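Local structure of putative xanthine dehydrogenase YAGS fad-binding subunit (Escherichia coli, 5G5G) at residues C[13-18]-C[613-618]; C[677-682]-C[686-691]; C[481-486]-C[518-523]. The protein probably oxidises aldehydes as the molybdenum-carrying large subunit of a periplasmic aldehyde oxidase, holding a pterin cytosine dinucleotide cofactor. One frame throughout, in Å; residues are numbered along the deposited sequence.

Contacts 1 and 2 both touch the pterin cytosine dinucleotide and touch each other, their centres about 10 Å apart. Contact 1, partly buried, brings an N-terminal loop against the loop before helix 619-638, and a carboxylate and a guanidinium supply the polar bonds across it. Contact 2 is buried and folds one loop back on itself, with acids pairing with a lysine and a serine hydroxyl bonding to the backbone. Contact 3, also buried, joins helices 472-484 and 511-534 through thioether, aromatic and thiol groups, without a hydrogen bond across it. Glu482 ties its first helix to residues 13-18, whereas the nearest atoms of contacts 2 and 3 are about 8 Å apart.

Contact 1 of 3, residues C[13-18]-C[613-618]; sequences DQLKVV and AGRILN. With MCN (pterin cytosine dinucleotide), chain Y.
Asp13 and Arg615 form the salt bridge that joins these two loops. Arg615 NH2 donates to Asp13 OD1 at 2.8 Å in a nearly straight bond (163°). The oxygen lies in the guanidinium plane but is met on its anti side, and the carboxylate plane stands steeply across the guanidinium, 78° from it. Arg615 NH1 adds a weak second bond to the same OD1. Arg615 CG lies anti to the backbone N, and a bend at chi3 (-71°) turns the head toward Asp13. The same OD1 also bridges to Lys686, so two cations probably keep Asp13 ionised. Over one face of the guanidinium, toward its rim, sits the methyl Leu15 CD2, 3.9 Å from Arg615 NE; leucine suits a place where its branch can cover the flat, weakly hydrated face. With an alanine in place of Arg615, Asp13 would probably be left with one cation fewer, and Leu15 with a gap beside it. Further along, Val18 CG1 packs on Leu617 CD2 at 3.7 Å, the two side chains lying side by side. Glu482 holds the first loop by accepting from the backbone N atoms of Lys16, Val17 and Val18. The second loop hydrogen-bonds the cytosine of the cofactor through backbone atoms: Arg615 O accepts from the cofactor N4 at 2.9 Å, Leu617 N donates to its N3 at 3.0 Å, and Asn618 N donates to its O2 at 2.9 Å. This acceptor-donor-donor series complements the pairing edge of cytosine, which is consistent with selection for that base, while the Arg615 side chain reaches away from it to fasten the loop to the N-terminal segment.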
loop_
_atom_site.group_PDB
_atom_site.type_symbol
_atom_site.label_atom_id
_atom_site.label_comp_id
_atom_site.label_asym_id
_atom_site.label_seq_id
_atom_site.Cartn_x
_atom_site.Cartn_y
_atom_site.Cartn_z
ATOM N N ASP C 13 10.151 -34.001 12.368
ATOM C CA ASP C 13 10.675 -33.772 13.739
ATOM C C ASP C 13 12.199 -33.616 13.881
ATOM O O ASP C 13 12.671 -33.087 14.888
ATOM C CB ASP C 13 10.236 -34.874 14.679
ATOM C CG ASP C 13 8.715 -34.872 14.950
ATOM O OD1 ASP C 13 8.049 -33.827 14.958
ATOM O OD2 ASP C 13 8.254 -35.984 15.303
ATOM N N GLN C 14 12.959 -34.108 12.902
ATOM C CA GLN C 14 14.418 -33.986 12.920
ATOM C C GLN C 14 14.856 -32.502 12.866
ATOM O O GLN C 14 15.926 -32.141 13.400
ATOM C CB GLN C 14 15.027 -34.717 11.737
ATOM C CG GLN C 14 14.806 -36.221 11.724
ATOM C CD GLN C 14 15.304 -36.858 10.440
ATOM O OE1 GLN C 14 16.387 -37.414 10.405
ATOM N NE2 GLN C 14 14.531 -36.757 9.376
ATOM N N LEU C 15 14.064 -31.694 12.165
ATOM C CA LEU C 15 14.299 -30.263 12.053
ATOM C C LEU C 15 15.723 -29.921 11.634
ATOM O O LEU C 15 16.288 -28.928 12.076
ATOM C CB LEU C 15 13.920 -29.528 13.359
ATOM C CG LEU C 15 12.452 -29.749 13.766
ATOM C CD1 LEU C 15 12.233 -29.163 15.153
ATOM C CD2 LEU C 15 11.528 -29.098 12.787
ATOM N N LYS C 16 16.258 -30.700 10.698
ATOM C CA LYS C 16 17.570 -30.360 10.081
ATOM C C LYS C 16 17.490 -29.233 9.090
ATOM O O LYS C 16 18.506 -28.576 8.844
ATOM C CB LYS C 16 18.180 -31.577 9.383
ATOM C CG LYS C 16 18.482 -32.717 10.317
ATOM C CD LYS C 16 18.944 -33.967 9.553
ATOM C CE LYS C 16 19.309 -35.073 10.518
ATOM N NZ LYS C 16 19.677 -36.305 9.799
ATOM N N VAL C 17 16.319 -29.025 8.528
ATOM C CA VAL C 17 16.077 -28.021 7.490
ATOM C C VAL C 17 14.810 -27.232 7.757
ATOM O O VAL C 17 14.816 -26.015 7.738
ATOM C CB VAL C 17 16.028 -28.620 6.067
ATOM C CG1 VAL C 17 16.183 -27.483 5.041
ATOM C CG2 VAL C 17 17.102 -29.672 5.851
ATOM N N VAL C 18 13.703 -27.922 7.986
ATOM C CA VAL C 18 12.483 -27.308 8.484
ATOM C C VAL C 18 12.762 -26.713 9.866
ATOM O O VAL C 18 13.486 -27.312 10.687
ATOM C CB VAL C 18 11.320 -28.338 8.554
ATOM C CG1 VAL C 18 10.100 -27.758 9.278
ATOM C CG2 VAL C 18 10.960 -28.830 7.153
ATOM N N ALA C 613 1.550 -20.194 16.709
ATOM C CA ALA C 613 1.010 -20.563 15.398
ATOM C C ALA C 613 1.513 -21.951 14.975
ATOM O O ALA C 613 1.889 -22.219 13.826
ATOM C CB ALA C 613 1.409 -19.494 14.398
ATOM N N GLY C 614 1.476 -22.875 15.907
ATOM C CA GLY C 614 2.073 -24.225 15.694
ATOM C C GLY C 614 3.591 -24.197 15.541
ATOM O O GLY C 614 4.250 -23.215 15.879
ATOM N N ARG C 615 4.117 -25.257 14.959
ATOM C CA ARG C 615 5.550 -25.314 14.580
ATOM C C ARG C 615 5.825 -24.298 13.497
ATOM O O ARG C 615 5.136 -24.308 12.472
ATOM C CB ARG C 615 5.890 -26.703 14.086
ATOM C CG ARG C 615 7.261 -26.796 13.381
ATOM C CD ARG C 615 7.565 -28.232 13.059
ATOM N NE ARG C 615 7.877 -29.033 14.232
ATOM C CZ ARG C 615 7.786 -30.368 14.282
ATOM N NH1 ARG C 615 7.271 -31.077 13.263
ATOM N NH2 ARG C 615 8.173 -31.014 15.383
ATOM N N ILE C 616 6.795 -23.427 13.718
ATOM C CA ILE C 616 7.195 -22.474 12.701
ATOM C C ILE C 616 8.160 -23.126 11.718
ATOM O O ILE C 616 9.172 -23.730 12.104
ATOM C CB ILE C 616 7.846 -21.230 13.354
ATOM C CG1 ILE C 616 6.816 -20.548 14.285
ATOM C CG2 ILE C 616 8.403 -20.313 12.278
ATOM C CD1 ILE C 616 5.625 -19.979 13.600
ATOM N N LEU C 617 7.836 -23.017 10.447
ATOM C CA LEU C 617 8.554 -23.689 9.390
ATOM C C LEU C 617 9.826 -22.935 8.944
ATOM O O LEU C 617 10.825 -23.559 8.590
ATOM C CB LEU C 617 7.604 -23.988 8.250
ATOM C CG LEU C 617 6.360 -24.851 8.554
ATOM C CD1 LEU C 617 5.466 -25.068 7.325
ATOM C CD2 LEU C 617 6.754 -26.187 9.153
ATOM N N ASN C 618 9.789 -21.614 8.987
ATOM C CA ASN C 618 10.964 -20.795 8.722
ATOM C C ASN C 618 10.862 -19.537 9.530
ATOM O O ASN C 618 10.043 -18.647 9.228
ATOM C CB ASN C 618 11.084 -20.496 7.223
ATOM C CG ASN C 618 12.290 -19.688 6.899
ATOM O OD1 ASN C 618 12.624 -18.731 7.614
ATOM N ND2 ASN C 618 12.930 -20.011 5.764
HETATM N N1 MCN Y . 4.999 -19.735 8.028
HETATM C C2 MCN Y . 6.106 -20.466 8.655
HETATM N N3 MCN Y . 5.402 -21.426 9.614
HETATM C C4 MCN Y . 4.143 -21.569 9.993
HETATM C C5 MCN Y . 3.197 -20.791 9.120
HETATM C C6 MCN Y . 3.659 -19.910 8.281
HETATM O O2 MCN Y . 7.208 -20.403 8.482
HETATM N N4 MCN Y . 3.653 -22.329 10.906
HETATM C "C1'" MCN Y . 5.490 -18.631 7.219
HETATM C C2D MCN Y . 6.057 -19.128 5.837
HETATM O "O2'" MCN Y . 7.029 -18.201 5.357
HETATM C "C3'" MCN Y . 4.833 -19.074 5.074
HETATM C C4D MCN Y . 3.972 -17.784 5.448
HETATM O O4D MCN Y . 4.406 -17.752 6.892
HETATM O "O3'" MCN Y . 4.922 -19.053 3.603
HETATM C "C5'" MCN Y . 2.560 -17.727 5.441
HETATM O "O5'" MCN Y . 1.940 -18.977 5.630
HETATM P PA MCN Y . 0.445 -19.007 6.038
HETATM O O1A MCN Y . -0.033 -20.444 5.842
HETATM O O2A MCN Y . 0.250 -18.302 7.334
HETATM O O3A MCN Y . -0.308 -18.054 4.870
HETATM P PB MCN Y . -0.731 -18.586 3.442
HETATM O O1B MCN Y . -2.080 -19.162 3.493
HETATM O O2B MCN Y . 0.387 -19.383 2.853
HETATM O O3B MCN Y . -0.691 -17.211 2.682
HETATM C C10 MCN Y . -1.888 -16.323 2.721
HETATM C "C9'" MCN Y . -1.763 -15.187 3.672
HETATM C "C8'" MCN Y . -3.202 -14.432 3.682
HETATM S "S8'" MCN Y . -4.629 -15.308 3.747
HETATM C "C7'" MCN Y . -3.160 -13.214 3.448
HETATM S "S7'" MCN Y . -4.646 -12.247 3.219
HETATM C "C6'" MCN Y . -1.860 -12.361 3.577
HETATM C C7 MCN Y . -0.764 -13.356 4.190
HETATM O "O9'" MCN Y . -0.635 -14.508 3.460
HETATM N "N5'" MCN Y . -1.476 -12.097 2.093
HETATM C C4A MCN Y . -0.081 -11.640 1.793
HETATM N "N8'" MCN Y . 0.540 -12.666 4.087
HETATM C C4B MCN Y . 0.906 -12.069 2.933
HETATM N "N1'" MCN Y . 2.205 -11.573 2.826
HETATM C "C2'" MCN Y . 2.754 -11.159 1.608
HETATM N "N2'" MCN Y . 3.907 -10.699 1.505
HETATM N "N3'" MCN Y . 1.830 -10.803 0.664
HETATM C "C4'" MCN Y . 0.495 -11.149 0.532
HETATM O "O4'" MCN Y . -0.389 -10.933 -0.319
#

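Contact 2 of 3, residues C[677-682]-C[686-691]. With MCN (pterin cytosine dinucleotide), chain Y.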
loop_
_atom_site.group_PDB
_atom_site.type_symbol
_atom_site.label_atom_id
_atom_site.label_comp_id
_atom_site.label_asym_id
_atom_site.label_seq_id
_atom_site.Cartn_x
_atom_site.Cartn_y
_atom_site.Cartn_z
ATOM N N ASP C 677 4.775 -24.009 19.501
ATOM C CA ASP C 677 3.398 -24.308 19.681
ATOM C C ASP C 677 3.039 -25.543 18.855
ATOM O O ASP C 677 1.918 -25.708 18.440
ATOM C CB ASP C 677 2.654 -23.069 19.252
ATOM C CG ASP C 677 1.202 -23.123 19.514
ATOM O OD1 ASP C 677 0.824 -23.418 20.697
ATOM O OD2 ASP C 677 0.414 -22.821 18.548
ATOM N N THR C 678 4.007 -26.433 18.695
ATOM C CA THR C 678 3.899 -27.650 17.860
ATOM C C THR C 678 2.572 -28.353 18.123
ATOM O O THR C 678 2.264 -28.700 19.297
ATOM C CB THR C 678 5.058 -28.619 18.222
ATOM O OG1 THR C 678 6.284 -27.928 17.972
ATOM C CG2 THR C 678 5.040 -29.860 17.413
ATOM N N ASP C 679 1.777 -28.517 17.068
ATOM C CA ASP C 679 0.395 -28.952 17.215
ATOM C C ASP C 679 0.148 -30.168 16.373
ATOM O O ASP C 679 -0.212 -30.042 15.223
ATOM C CB ASP C 679 -0.604 -27.830 16.872
ATOM C CG ASP C 679 -2.026 -28.137 17.395
ATOM O OD1 ASP C 679 -2.299 -29.327 17.702
ATOM O OD2 ASP C 679 -2.815 -27.177 17.563
ATOM N N PRO C 680 0.310 -31.357 16.950
ATOM C CA PRO C 680 0.080 -32.589 16.171
ATOM C C PRO C 680 -1.371 -32.843 15.760
ATOM O O PRO C 680 -1.593 -33.727 14.931
ATOM C CB PRO C 680 0.561 -33.697 17.076
ATOM C CG PRO C 680 0.699 -33.132 18.416
ATOM C CD PRO C 680 0.686 -31.650 18.361
ATOM N N ILE C 681 -2.330 -32.071 16.284
ATOM C CA ILE C 681 -3.727 -32.211 15.858
ATOM C C ILE C 681 -3.928 -31.589 14.465
ATOM O O ILE C 681 -4.859 -31.942 13.741
ATOM C CB ILE C 681 -4.670 -31.656 16.934
ATOM C CG1 ILE C 681 -4.595 -32.625 18.150
ATOM C CG2 ILE C 681 -6.088 -31.542 16.430
ATOM C CD1 ILE C 681 -5.149 -32.024 19.401
ATOM N N SER C 682 -3.080 -30.644 14.125
ATOM C CA SER C 682 -3.188 -29.897 12.868
ATOM C C SER C 682 -2.884 -30.706 11.589
ATOM O O SER C 682 -3.662 -30.651 10.623
ATOM C CB SER C 682 -2.285 -28.644 12.907
ATOM O OG SER C 682 -2.335 -27.882 11.660
ATOM N N LYS C 686 2.652 -30.311 11.812
ATOM C CA LYS C 686 2.376 -29.759 13.145
ATOM C C LYS C 686 2.392 -28.224 13.195
ATOM O O LYS C 686 2.538 -27.621 14.249
ATOM C CB LYS C 686 3.317 -30.413 14.176
ATOM C CG LYS C 686 3.342 -31.927 14.043
ATOM C CD LYS C 686 4.244 -32.578 15.098
ATOM C CE LYS C 686 4.232 -34.094 14.965
ATOM N NZ LYS C 686 5.396 -34.730 15.622
ATOM N N ALA C 687 2.181 -27.628 12.012
ATOM C CA ALA C 687 2.207 -26.232 11.796
ATOM C C ALA C 687 0.789 -25.694 11.768
ATOM O O ALA C 687 -0.164 -26.417 11.424
ATOM C CB ALA C 687 2.867 -25.909 10.472
ATOM N N LYS C 688 0.667 -24.412 12.098
ATOM C CA LYS C 688 -0.600 -23.688 11.880
ATOM C C LYS C 688 -0.313 -22.366 11.170
ATOM O O LYS C 688 0.857 -21.956 11.007
ATOM C CB LYS C 688 -1.360 -23.474 13.205
ATOM C CG LYS C 688 -1.802 -24.799 13.809
ATOM C CD LYS C 688 -2.618 -24.641 15.112
ATOM C CE LYS C 688 -1.753 -24.100 16.219
ATOM N NZ LYS C 688 -2.482 -24.316 17.522
ATOM N N GLY C 689 -1.369 -21.663 10.758
ATOM C CA GLY C 689 -1.209 -20.427 10.024
ATOM C C GLY C 689 -0.643 -19.291 10.852
ATOM O O GLY C 689 -0.865 -19.232 12.058
ATOM N N VAL C 690 0.037 -18.370 10.175
ATOM C CA VAL C 690 0.512 -17.121 10.817
ATOM C C VAL C 690 0.253 -15.820 10.086
ATOM O O VAL C 690 0.242 -14.741 10.698
ATOM C CB VAL C 690 1.997 -17.217 11.168
ATOM C CG1 VAL C 690 2.890 -16.936 9.964
ATOM C CG2 VAL C 690 2.334 -16.348 12.392
ATOM N N GLY C 691 0.135 -15.909 8.782
ATOM C CA GLY C 691 0.056 -14.713 7.930
ATOM C C GLY C 691 -1.112 -13.762 8.174
ATOM O O GLY C 691 -0.974 -12.570 7.870
HETATM N N1 MCN Y . 4.999 -19.735 8.028
HETATM C C2 MCN Y . 6.106 -20.466 8.655
HETATM N N3 MCN Y . 5.402 -21.426 9.614
HETATM C C4 MCN Y . 4.143 -21.569 9.993
HETATM C C5 MCN Y . 3.197 -20.791 9.120
HETATM C C6 MCN Y . 3.659 -19.910 8.281
HETATM O O2 MCN Y . 7.208 -20.403 8.482
HETATM N N4 MCN Y . 3.653 -22.329 10.906
HETATM C "C1'" MCN Y . 5.490 -18.631 7.219
HETATM C C2D MCN Y . 6.057 -19.128 5.837
HETATM O "O2'" MCN Y . 7.029 -18.201 5.357
HETATM C "C3'" MCN Y . 4.833 -19.074 5.074
HETATM C C4D MCN Y . 3.972 -17.784 5.448
HETATM O O4D MCN Y . 4.406 -17.752 6.892
HETATM O "O3'" MCN Y . 4.922 -19.053 3.603
HETATM C "C5'" MCN Y . 2.560 -17.727 5.441
HETATM O "O5'" MCN Y . 1.940 -18.977 5.630
HETATM P PA MCN Y . 0.445 -19.007 6.038
HETATM O O1A MCN Y . -0.033 -20.444 5.842
HETATM O O2A MCN Y . 0.250 -18.302 7.334
HETATM O O3A MCN Y . -0.308 -18.054 4.870
HETATM P PB MCN Y . -0.731 -18.586 3.442
HETATM O O1B MCN Y . -2.080 -19.162 3.493
HETATM O O2B MCN Y . 0.387 -19.383 2.853
HETATM O O3B MCN Y . -0.691 -17.211 2.682
HETATM C C10 MCN Y . -1.888 -16.323 2.721
HETATM C "C9'" MCN Y . -1.763 -15.187 3.672
HETATM C "C8'" MCN Y . -3.202 -14.432 3.682
HETATM S "S8'" MCN Y . -4.629 -15.308 3.747
HETATM C "C7'" MCN Y . -3.160 -13.214 3.448
HETATM S "S7'" MCN Y . -4.646 -12.247 3.219
HETATM C "C6'" MCN Y . -1.860 -12.361 3.577
HETATM C C7 MCN Y . -0.764 -13.356 4.190
HETATM O "O9'" MCN Y . -0.635 -14.508 3.460
HETATM N "N5'" MCN Y . -1.476 -12.097 2.093
HETATM C C4A MCN Y . -0.081 -11.640 1.793
HETATM N "N8'" MCN Y . 0.540 -12.666 4.087
HETATM C C4B MCN Y . 0.906 -12.069 2.933
HETATM N "N1'" MCN Y . 2.205 -11.573 2.826
HETATM C "C2'" MCN Y . 2.754 -11.159 1.608
HETATM N "N2'" MCN Y . 3.907 -10.699 1.505
HETATM N "N3'" MCN Y . 1.830 -10.803 0.664
HETATM C "C4'" MCN Y . 0.495 -11.149 0.532
HETATM O "O4'" MCN Y . -0.389 -10.933 -0.319
HETATM O O HOH W 1 -1.893 -22.068 18.658
#
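Lys688 NZ is gripped by several oxygens: it donates to Asp679 OD2 at 2.9 Å, more weakly to Asp677 OD2 at 3.4 Å, and to the backbone O of Ser584. Asp679 OD2 offers its anti lone pair, while Asp677 comes across the lysine chain at about a right angle. A bend at chi3 (-67°) swings the ammonium group back between the two acids. A lysine suits this buried place because two carboxylates flank it in a salt-bridge network, and they in turn have further partners, Gln400 for Asp677 and Ser397 for Asp679. The other oxygen of Asp679, OD1, accepts from Ile681 N at 3.1 Å and so closes an Asx turn, which leads the chain round to Ser682. There Ser682 OG donates to Ala687 O at 2.6 Å. Backbone joins the two limbs as well, Asp679 N donating to Lys686 O at 3.1 Å. Lys686 lays its extended methylenes against Thr678, whose CG2 lies 3.7 Å from Lys686 CD, and over Pro680, before its ammonium group continues to Asp13. Beyond the turn the loop enters the cofactor pocket. Lys688 O accepts from N4 of the pterin cytosine dinucleotide at 2.8 Å, and Val690 N and Gly691 N donate to its phosphate oxygen O2A, each at 2.8 Å. Glycine fits at position 691 because a beta carbon would crowd the cofactor atom C7.

Contact 3 of 3, residues C[481-486]-C[518-523]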
loop_
_atom_site.group_PDB
_atom_site.type_symbol
_atom_site.label_atom_id
_atom_site.label_comp_id
_atom_site.label_asym_id
_atom_site.label_seq_id
_atom_site.Cartn_x
_atom_site.Cartn_y
_atom_site.Cartn_z
ATOM N N ALA C 481 13.531 -31.230 1.306
ATOM C CA ALA C 481 14.886 -31.492 1.723
ATOM C C ALA C 481 14.904 -32.340 3.016
ATOM O O ALA C 481 15.707 -33.273 3.167
ATOM C CB ALA C 481 15.621 -30.169 1.929
ATOM N N GLU C 482 14.059 -31.957 3.973
ATOM C CA GLU C 482 13.976 -32.653 5.236
ATOM C C GLU C 482 13.579 -34.101 5.030
ATOM O O GLU C 482 14.180 -35.008 5.613
ATOM C CB GLU C 482 12.947 -31.999 6.158
ATOM C CG GLU C 482 12.998 -32.548 7.580
ATOM C CD GLU C 482 14.105 -31.912 8.417
ATOM O OE1 GLU C 482 14.076 -30.650 8.572
ATOM O OE2 GLU C 482 14.964 -32.654 8.921
ATOM N N MET C 483 12.556 -34.307 4.210
ATOM C CA MET C 483 12.006 -35.670 4.000
ATOM C C MET C 483 12.960 -36.613 3.269
ATOM O O MET C 483 12.956 -37.815 3.515
ATOM C CB MET C 483 10.695 -35.559 3.255
ATOM C CG MET C 483 9.574 -34.913 4.049
ATOM S SD MET C 483 9.069 -35.840 5.487
ATOM C CE MET C 483 8.220 -37.269 4.810
ATOM N N LEU C 484 13.756 -36.063 2.358
ATOM C CA LEU C 484 14.604 -36.854 1.481
ATOM C C LEU C 484 16.049 -36.894 1.920
ATOM O O LEU C 484 16.818 -37.665 1.359
ATOM C CB LEU C 484 14.461 -36.382 0.014
ATOM C CG LEU C 484 13.071 -36.738 -0.530
ATOM C CD1 LEU C 484 12.754 -35.895 -1.730
ATOM C CD2 LEU C 484 12.987 -38.190 -0.907
ATOM N N GLY C 485 16.418 -36.107 2.938
ATOM C CA GLY C 485 17.791 -36.083 3.469
ATOM C C GLY C 485 18.798 -35.412 2.529
ATOM O O GLY C 485 19.973 -35.805 2.489
ATOM N N VAL C 486 18.338 -34.436 1.749
ATOM C CA VAL C 486 19.204 -33.715 0.801
ATOM C C VAL C 486 19.377 -32.255 1.248
ATOM O O VAL C 486 18.594 -31.766 2.076
ATOM C CB VAL C 486 18.744 -33.774 -0.658
ATOM C CG1 VAL C 486 18.734 -35.211 -1.147
ATOM C CG2 VAL C 486 17.390 -33.102 -0.857
ATOM N N GLY C 518 1.026 -31.562 1.798
ATOM C CA GLY C 518 0.894 -32.359 0.571
ATOM C C GLY C 518 2.267 -32.796 0.073
ATOM O O GLY C 518 2.422 -33.882 -0.447
ATOM N N VAL C 519 3.276 -31.943 0.240
ATOM C CA VAL C 519 4.651 -32.348 -0.092
ATOM C C VAL C 519 5.096 -33.487 0.829
ATOM O O VAL C 519 5.644 -34.507 0.357
ATOM C CB VAL C 519 5.640 -31.120 -0.065
ATOM C CG1 VAL C 519 7.105 -31.582 -0.140
ATOM C CG2 VAL C 519 5.298 -30.160 -1.160
ATOM N N TYR C 520 4.751 -33.398 2.109
ATOM C CA TYR C 520 4.965 -34.501 3.043
ATOM C C TYR C 520 4.388 -35.815 2.500
ATOM O O TYR C 520 5.065 -36.860 2.470
ATOM C CB TYR C 520 4.370 -34.169 4.424
ATOM C CG TYR C 520 4.515 -35.264 5.442
ATOM C CD1 TYR C 520 3.622 -36.346 5.490
ATOM C CD2 TYR C 520 5.601 -35.268 6.325
ATOM C CE1 TYR C 520 3.773 -37.370 6.402
ATOM C CE2 TYR C 520 5.752 -36.282 7.255
ATOM C CZ TYR C 520 4.842 -37.338 7.285
ATOM O OH TYR C 520 5.014 -38.350 8.205
ATOM N N ALA C 521 3.142 -35.755 2.043
ATOM C CA ALA C 521 2.458 -36.945 1.550
ATOM C C ALA C 521 3.170 -37.500 0.337
ATOM O O ALA C 521 3.421 -38.704 0.272
ATOM C CB ALA C 521 1.021 -36.612 1.242
ATOM N N ALA C 522 3.543 -36.618 -0.593
ATOM C CA ALA C 522 4.260 -37.038 -1.813
ATOM C C ALA C 522 5.649 -37.630 -1.460
ATOM O O ALA C 522 6.036 -38.676 -1.977
ATOM C CB ALA C 522 4.360 -35.924 -2.829
ATOM N N CYS C 523 6.340 -36.992 -0.518
ATOM C CA CYS C 523 7.642 -37.460 -0.119
ATOM C C CYS C 523 7.575 -38.807 0.602
ATOM O O CYS C 523 8.509 -39.585 0.475
ATOM C CB CYS C 523 8.397 -36.431 0.720
ATOM S SG CYS C 523 8.909 -34.982 -0.191
#
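Met483 reaches from helix 472-484 to lay its terminal methyl over one face of the Tyr520 ring. Met483 CE lies 4.0 Å from the centroid of the Tyr520 ring and 29° off the normal, a CH-pi contact, with Tyr520 CE2 and CD2 nearest beneath it. The sulfur of Met483 approaches the same ring obliquely, SD standing 3.6 Å from Tyr520 CD2, so the pair is also a Met-aromatic contact. Methionine suits this site because its unbranched chain can curl: bends at chi2 (-64°) and chi3 (-71°) fold SD and CE onto the ring; the Met483 and Tyr520 side chains cross at about a right angle. Nearer the backbone, Met483 CB touches Cys523 CB at 3.5 Å. Cysteine is small enough to let the helices draw close here, where the CA atoms of Met483 and Cys523 come within 6.3 Å. Leu484 CD1 reaches Cys523 SG at 4.2 Å, a looser apolar contact. In the next shell, Asn10 and Pro684 touch Tyr520, Ile12 and Met524 touch Met483, and the backbone O of Met483 accepts from Arg527 NH1, a polar tie to the helix it faces. Gly485, with positive phi, turns the chain out of its helix just after these residues. Helix 472-484 thus packs against helix 511-534, Leu484 going on to Leu526 and Ile530 and Val519 to Leu476 and Ala480, while Leu484 and Val519 also rest on strand 459-462.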